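Local coordinates for hypothetical protein (Neisseria meningitidis Z2491, PDB 2F46) that probably hydrolyses phosphate esters as a nonclassical, eukaryotic-like phosphatase, at residues I17-L30 with V105-W119. Sequence-based numbering, arbitrary orientation.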
loop_
_atom_site.group_PDB
_atom_site.type_symbol
_atom_site.label_atom_id
_atom_site.label_comp_id
_atom_site.label_asym_id
_atom_site.label_seq_id
_atom_site.Cartn_x
_atom_site.Cartn_y
_atom_site.Cartn_z
ATOM N N ILE A 17 -3.811 -10.060 2.477
ATOM C CA ILE A 17 -2.817 -9.641 1.486
ATOM C C ILE A 17 -3.409 -9.893 0.133
ATOM O O ILE A 17 -3.504 -11.066 -0.305
ATOM C CB ILE A 17 -1.444 -10.329 1.658
ATOM C CG1 ILE A 17 -0.862 -10.029 3.039
ATOM C CG2 ILE A 17 -0.496 -9.916 0.555
ATOM C CD1 ILE A 17 0.384 -10.773 3.427
ATOM N N LEU A 18 -3.858 -8.831 -0.530
ATOM C CA LEU A 18 -4.666 -8.953 -1.733
ATOM C C LEU A 18 -4.158 -8.070 -2.856
ATOM O O LEU A 18 -3.682 -6.964 -2.637
ATOM C CB LEU A 18 -6.147 -8.665 -1.424
ATOM C CG LEU A 18 -6.802 -9.619 -0.420
ATOM C CD1 LEU A 18 -8.172 -9.079 0.059
ATOM C CD2 LEU A 18 -6.953 -10.999 -1.056
ATOM N N LYS A 19 -4.350 -8.524 -4.082
ATOM C CA LYS A 19 -3.924 -7.800 -5.263
ATOM C C LYS A 19 -4.784 -6.607 -5.595
ATOM O O LYS A 19 -6.012 -6.679 -5.700
ATOM C CB LYS A 19 -3.879 -8.739 -6.468
ATOM C CG LYS A 19 -3.077 -8.209 -7.612
ATOM C CD LYS A 19 -2.619 -9.333 -8.524
ATOM C CE LYS A 19 -1.103 -9.301 -8.719
ATOM N NZ LYS A 19 -0.565 -10.631 -9.165
ATOM N N LEU A 20 -4.151 -5.470 -5.788
ATOM C CA LEU A 20 -4.787 -4.264 -6.184
ATOM C C LEU A 20 -4.498 -3.907 -7.654
ATOM O O LEU A 20 -5.303 -3.261 -8.333
ATOM C CB LEU A 20 -4.330 -3.138 -5.258
ATOM C CG LEU A 20 -4.959 -1.794 -5.531
ATOM C CD1 LEU A 20 -6.499 -1.823 -5.488
ATOM C CD2 LEU A 20 -4.429 -0.783 -4.518
ATOM N N ASP A 21 -3.318 -4.278 -8.155
ATOM C CA ASP A 21 -2.955 -4.030 -9.536
ATOM C C ASP A 21 -1.954 -5.098 -9.956
ATOM O O ASP A 21 -1.568 -5.937 -9.152
ATOM C CB ASP A 21 -2.353 -2.631 -9.691
ATOM C CG ASP A 21 -2.591 -2.040 -11.050
ATOM O OD1 ASP A 21 -2.839 -2.818 -12.012
ATOM O OD2 ASP A 21 -2.507 -0.794 -11.158
ATOM N N GLU A 22 -1.573 -5.084 -11.234
ATOM C CA GLU A 22 -0.695 -6.106 -11.839
ATOM C C GLU A 22 0.540 -6.506 -11.000
ATOM O O GLU A 22 0.875 -7.698 -10.878
ATOM C CB GLU A 22 -0.243 -5.602 -13.230
ATOM C CG GLU A 22 0.749 -6.515 -13.964
ATOM C CD GLU A 22 1.190 -5.975 -15.333
ATOM O OE1 GLU A 22 0.937 -4.781 -15.653
ATOM O OE2 GLU A 22 1.814 -6.766 -16.081
ATOM N N HIS A 23 1.205 -5.514 -10.435
ATOM C CA HIS A 23 2.430 -5.776 -9.683
ATOM C C HIS A 23 2.333 -5.354 -8.224
ATOM O O HIS A 23 3.351 -5.237 -7.553
ATOM C CB HIS A 23 3.585 -5.029 -10.329
ATOM C CG HIS A 23 3.871 -5.480 -11.727
ATOM N ND1 HIS A 23 4.090 -6.805 -12.034
ATOM C CD2 HIS A 23 3.977 -4.797 -12.889
ATOM C CE1 HIS A 23 4.309 -6.922 -13.330
ATOM N NE2 HIS A 23 4.253 -5.719 -13.871
ATOM N N LEU A 24 1.115 -5.176 -7.728
ATOM C CA LEU A 24 0.893 -4.533 -6.428
ATOM C C LEU A 24 -0.134 -5.273 -5.551
ATOM O O LEU A 24 -1.306 -5.394 -5.939
ATOM C CB LEU A 24 0.412 -3.124 -6.658
ATOM C CG LEU A 24 0.131 -2.301 -5.384
ATOM C CD1 LEU A 24 1.407 -2.130 -4.548
ATOM C CD2 LEU A 24 -0.470 -0.940 -5.691
ATOM N N TYR A 25 0.311 -5.773 -4.423
ATOM C CA TYR A 25 -0.546 -6.278 -3.326
ATOM C C TYR A 25 -0.635 -5.205 -2.248
ATOM O O TYR A 25 0.303 -4.393 -2.071
ATOM C CB TYR A 25 0.076 -7.486 -2.689
ATOM C CG TYR A 25 0.144 -8.723 -3.556
ATOM C CD1 TYR A 25 1.129 -8.873 -4.499
ATOM C CD2 TYR A 25 -0.813 -9.719 -3.441
ATOM C CE1 TYR A 25 1.188 -10.006 -5.306
ATOM C CE2 TYR A 25 -0.763 -10.862 -4.243
ATOM C CZ TYR A 25 0.241 -10.984 -5.166
ATOM O OH TYR A 25 0.334 -12.106 -5.969
ATOM N N ILE A 26 -1.769 -5.168 -1.553
ATOM C CA ILE A 26 -1.903 -4.315 -0.362
ATOM C C ILE A 26 -2.283 -5.189 0.848
ATOM O O ILE A 26 -2.678 -6.353 0.716
ATOM C CB ILE A 26 -2.908 -3.205 -0.557
ATOM C CG1 ILE A 26 -4.339 -3.739 -0.767
ATOM C CG2 ILE A 26 -2.446 -2.279 -1.657
ATOM C CD1 ILE A 26 -5.379 -2.702 -0.815
ATOM N N SER A 27 -2.100 -4.651 2.028
ATOM C CA SER A 27 -2.411 -5.375 3.259
ATOM C C SER A 27 -2.605 -4.411 4.411
ATOM O O SER A 27 -2.051 -3.282 4.400
ATOM C CB SER A 27 -1.253 -6.294 3.597
ATOM O OG SER A 27 -1.345 -6.931 4.855
ATOM N N PRO A 28 -3.324 -4.843 5.461
ATOM C CA PRO A 28 -3.265 -4.229 6.746
ATOM C C PRO A 28 -1.924 -4.459 7.414
ATOM O O PRO A 28 -1.000 -5.104 6.851
ATOM C CB PRO A 28 -4.382 -4.925 7.540
ATOM C CG PRO A 28 -4.659 -6.123 6.830
ATOM C CD PRO A 28 -4.227 -6.001 5.441
ATOM N N GLN A 29 -1.756 -3.965 8.628
ATOM C CA GLN A 29 -0.455 -3.992 9.294
ATOM C C GLN A 29 0.206 -5.359 9.299
ATOM O O GLN A 29 -0.407 -6.347 9.735
ATOM C CB GLN A 29 -0.608 -3.522 10.732
ATOM C CG GLN A 29 0.611 -3.580 11.566
ATOM C CD GLN A 29 1.681 -2.625 11.116
ATOM O OE1 GLN A 29 1.395 -1.427 10.890
ATOM N NE2 GLN A 29 2.925 -3.110 10.988
ATOM N N LEU A 30 1.428 -5.404 8.831
ATOM C CA LEU A 30 2.189 -6.638 8.797
ATOM C C LEU A 30 2.711 -6.985 10.176
ATOM O O LEU A 30 2.985 -6.109 11.012
ATOM C CB LEU A 30 3.366 -6.563 7.829
ATOM C CG LEU A 30 2.947 -6.356 6.387
ATOM C CD1 LEU A 30 4.173 -6.316 5.497
ATOM C CD2 LEU A 30 1.933 -7.328 5.892
ATOM N N VAL A 105 5.273 -5.883 -5.652
ATOM C CA VAL A 105 5.343 -4.937 -4.529
ATOM C C VAL A 105 4.204 -5.265 -3.571
ATOM O O VAL A 105 3.101 -5.575 -4.022
ATOM C CB VAL A 105 5.193 -3.473 -5.003
ATOM C CG1 VAL A 105 5.261 -2.550 -3.815
ATOM C CG2 VAL A 105 6.279 -3.093 -6.046
ATOM N N LEU A 106 4.463 -5.215 -2.266
ATOM C CA LEU A 106 3.423 -5.229 -1.246
ATOM C C LEU A 106 3.483 -3.895 -0.502
ATOM O O LEU A 106 4.521 -3.581 0.121
ATOM C CB LEU A 106 3.661 -6.363 -0.253
ATOM C CG LEU A 106 2.755 -6.451 0.977
ATOM C CD1 LEU A 106 1.332 -6.437 0.668
ATOM C CD2 LEU A 106 3.133 -7.724 1.742
ATOM N N ALA A 107 2.384 -3.171 -0.516
ATOM C CA ALA A 107 2.242 -1.943 0.272
ATOM C C ALA A 107 1.305 -2.177 1.434
ATOM O O ALA A 107 0.290 -2.866 1.291
ATOM C CB ALA A 107 1.760 -0.797 -0.572
ATOM N N TYR A 108 1.631 -1.635 2.601
ATOM C CA TYR A 108 0.737 -1.784 3.756
ATOM C C TYR A 108 0.599 -0.495 4.588
ATOM O O TYR A 108 1.458 0.404 4.515
ATOM C CB TYR A 108 1.169 -2.912 4.704
ATOM C CG TYR A 108 2.383 -2.637 5.576
ATOM C CD1 TYR A 108 3.652 -2.872 5.131
ATOM C CD2 TYR A 108 2.240 -2.163 6.880
ATOM C CE1 TYR A 108 4.774 -2.689 5.936
ATOM C CE2 TYR A 108 3.342 -1.982 7.695
ATOM C CZ TYR A 108 4.619 -2.211 7.218
ATOM O OH TYR A 108 5.698 -1.993 8.036
ATOM N N CYS A 109 -0.507 -0.379 5.307
ATOM C CA CYS A 109 -0.594 0.640 6.320
ATOM C C CYS A 109 -1.296 -0.074 7.459
ATOM O O CYS A 109 -1.107 -1.278 7.676
ATOM C CB CYS A 109 -1.257 1.934 5.798
ATOM S SG CYS A 109 -3.059 2.013 5.677
ATOM N N ARG A 110 -2.087 0.643 8.221
ATOM C CA ARG A 110 -2.826 -0.048 9.295
ATOM C C ARG A 110 -3.873 -0.979 8.689
ATOM O O ARG A 110 -4.074 -2.117 9.160
ATOM C CB ARG A 110 -3.524 0.973 10.201
ATOM C CG ARG A 110 -4.232 0.318 11.388
ATOM C CD ARG A 110 -4.894 1.343 12.281
ATOM N NE ARG A 110 -5.545 0.680 13.410
ATOM C CZ ARG A 110 -6.766 0.159 13.389
ATOM N NH1 ARG A 110 -7.525 0.218 12.297
ATOM N NH2 ARG A 110 -7.235 -0.424 14.491
ATOM N N THR A 111 -4.550 -0.499 7.645
ATOM C CA THR A 111 -5.627 -1.231 6.998
ATOM C C THR A 111 -5.438 -1.495 5.520
ATOM O O THR A 111 -6.166 -2.308 4.944
ATOM C CB THR A 111 -6.916 -0.423 7.079
ATOM O OG1 THR A 111 -6.706 0.855 6.458
ATOM C CG2 THR A 111 -7.393 -0.276 8.500
ATOM N N GLY A 112 -4.503 -0.788 4.884
ATOM C CA GLY A 112 -4.401 -0.774 3.432
ATOM C C GLY A 112 -5.110 0.412 2.797
ATOM O O GLY A 112 -4.964 0.633 1.590
ATOM N N THR A 113 -5.821 1.215 3.580
ATOM C CA THR A 113 -6.535 2.386 3.056
ATOM C C THR A 113 -5.586 3.384 2.404
ATOM O O THR A 113 -5.839 3.892 1.319
ATOM C CB THR A 113 -7.330 3.067 4.167
ATOM O OG1 THR A 113 -8.315 2.114 4.614
ATOM C CG2 THR A 113 -8.034 4.318 3.680
ATOM N N ARG A 114 -4.505 3.693 3.104
ATOM C CA ARG A 114 -3.592 4.714 2.547
ATOM C C ARG A 114 -2.940 4.266 1.261
ATOM O O ARG A 114 -2.826 5.084 0.316
ATOM C CB ARG A 114 -2.548 5.120 3.575
ATOM C CG ARG A 114 -3.130 5.977 4.681
ATOM C CD ARG A 114 -2.177 6.076 5.897
ATOM N NE ARG A 114 -2.523 5.069 6.889
ATOM C CZ ARG A 114 -2.140 5.139 8.157
ATOM N NH1 ARG A 114 -1.357 6.108 8.575
ATOM N NH2 ARG A 114 -2.583 4.230 9.014
ATOM N N CYS A 115 -2.538 2.993 1.188
ATOM C CA CYS A 115 -1.961 2.416 -0.025
ATOM C C CYS A 115 -2.961 2.546 -1.185
ATOM O O CYS A 115 -2.654 3.013 -2.295
ATOM C CB CYS A 115 -1.556 0.961 0.208
ATOM S SG CYS A 115 -0.707 0.661 1.817
ATOM N N SER A 116 -4.201 2.161 -0.871
ATOM C CA SER A 116 -5.242 2.152 -1.879
ATOM C C SER A 116 -5.549 3.567 -2.356
ATOM O O SER A 116 -5.855 3.800 -3.530
ATOM C CB SER A 116 -6.481 1.440 -1.348
ATOM O OG SER A 116 -6.203 0.106 -0.975
ATOM N N LEU A 117 -5.466 4.540 -1.461
ATOM C CA LEU A 117 -5.652 5.935 -1.865
ATOM C C LEU A 117 -4.492 6.463 -2.706
ATOM O O LEU A 117 -4.702 7.201 -3.692
ATOM C CB LEU A 117 -5.819 6.819 -0.660
ATOM C CG LEU A 117 -7.156 6.765 0.033
ATOM C CD1 LEU A 117 -7.108 7.519 1.316
ATOM C CD2 LEU A 117 -8.238 7.360 -0.822
ATOM N N LEU A 118 -3.264 6.158 -2.339
ATOM C CA LEU A 118 -2.135 6.605 -3.136
ATOM C C LEU A 118 -2.248 6.054 -4.563
ATOM O O LEU A 118 -2.016 6.789 -5.544
ATOM C CB LEU A 118 -0.817 6.193 -2.474
ATOM C CG LEU A 118 -0.531 6.949 -1.168
ATOM C CD1 LEU A 118 0.564 6.234 -0.411
ATOM C CD2 LEU A 118 -0.134 8.408 -1.425
ATOM N N TRP A 119 -2.595 4.772 -4.678
ATOM C CA TRP A 119 -2.857 4.108 -5.965
ATOM C C TRP A 119 -4.017 4.794 -6.649
ATOM O O TRP A 119 -3.932 5.228 -7.812
ATOM C CB TRP A 119 -3.160 2.632 -5.738
ATOM C CG TRP A 119 -3.553 1.878 -6.922
ATOM C CD1 TRP A 119 -2.723 1.250 -7.796
ATOM C CD2 TRP A 119 -4.875 1.607 -7.343
ATOM N NE1 TRP A 119 -3.471 0.653 -8.795
ATOM C CE2 TRP A 119 -4.796 0.855 -8.531
ATOM C CE3 TRP A 119 -6.135 1.965 -6.844
ATOM C CZ2 TRP A 119 -5.916 0.420 -9.210
ATOM C CZ3 TRP A 119 -7.257 1.514 -7.517
ATOM C CH2 TRP A 119 -7.137 0.787 -8.703
HETATM O O HOH W 1 5.240 -0.949 10.447
#
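W119 reaches back from helix 113-119 to the hairpin of strands 18-21 and 24-27. CB touches L20 CD2; CG, anti to the backbone N (chi1 175°), carries the indole beneath L20. L20 CD2 sits over the five-membered ring, 4.0 Å from its centroid, while L20 CD1 covers CE3 and CZ3. W119 CD1 meets L24 CD2 at 3.8 Å. NE1 donates a nearly straight bond to D21 OD2 (2.9 Å, 176°), in the indole plane but on the anti side of a carboxylate turned almost perpendicular to the ring. CZ2 runs beside L20 O, and CH2 lies near L20 CD1. D21 OD1 takes the backbone N of E22. A classic beta bulge of L20 and D21 opposite L24 brings both side chains to the indole.

Strands 24-27 and 105-108 run parallel, joined firmly by V105 N to H23 O, Y25 N to V105 O and A107 N to Y25 O; bonds from S27 N and C109 N are weaker. L30 CG lies over the Y108 ring, and one water links Y108 OH to Q29 NE2, while Q29 OE1 accepts from R50 NH1. In one of two C109 conformers, T111 N and R114 N point at C109 SG, with weaker bonds from G112 N and R114 NE; this C-x4-R loop, one residue shorter than the classical C-x5-R signature, is probably the counterpart of the phosphate-binding loop of cysteine-dependent phosphatases.

Strand 105-108 is flanked by strands 24-27 and 45-48; helix 113-125 packs against the L24 and I26 face, helices 35-41 and 61-68 against the L106 and Y108 face.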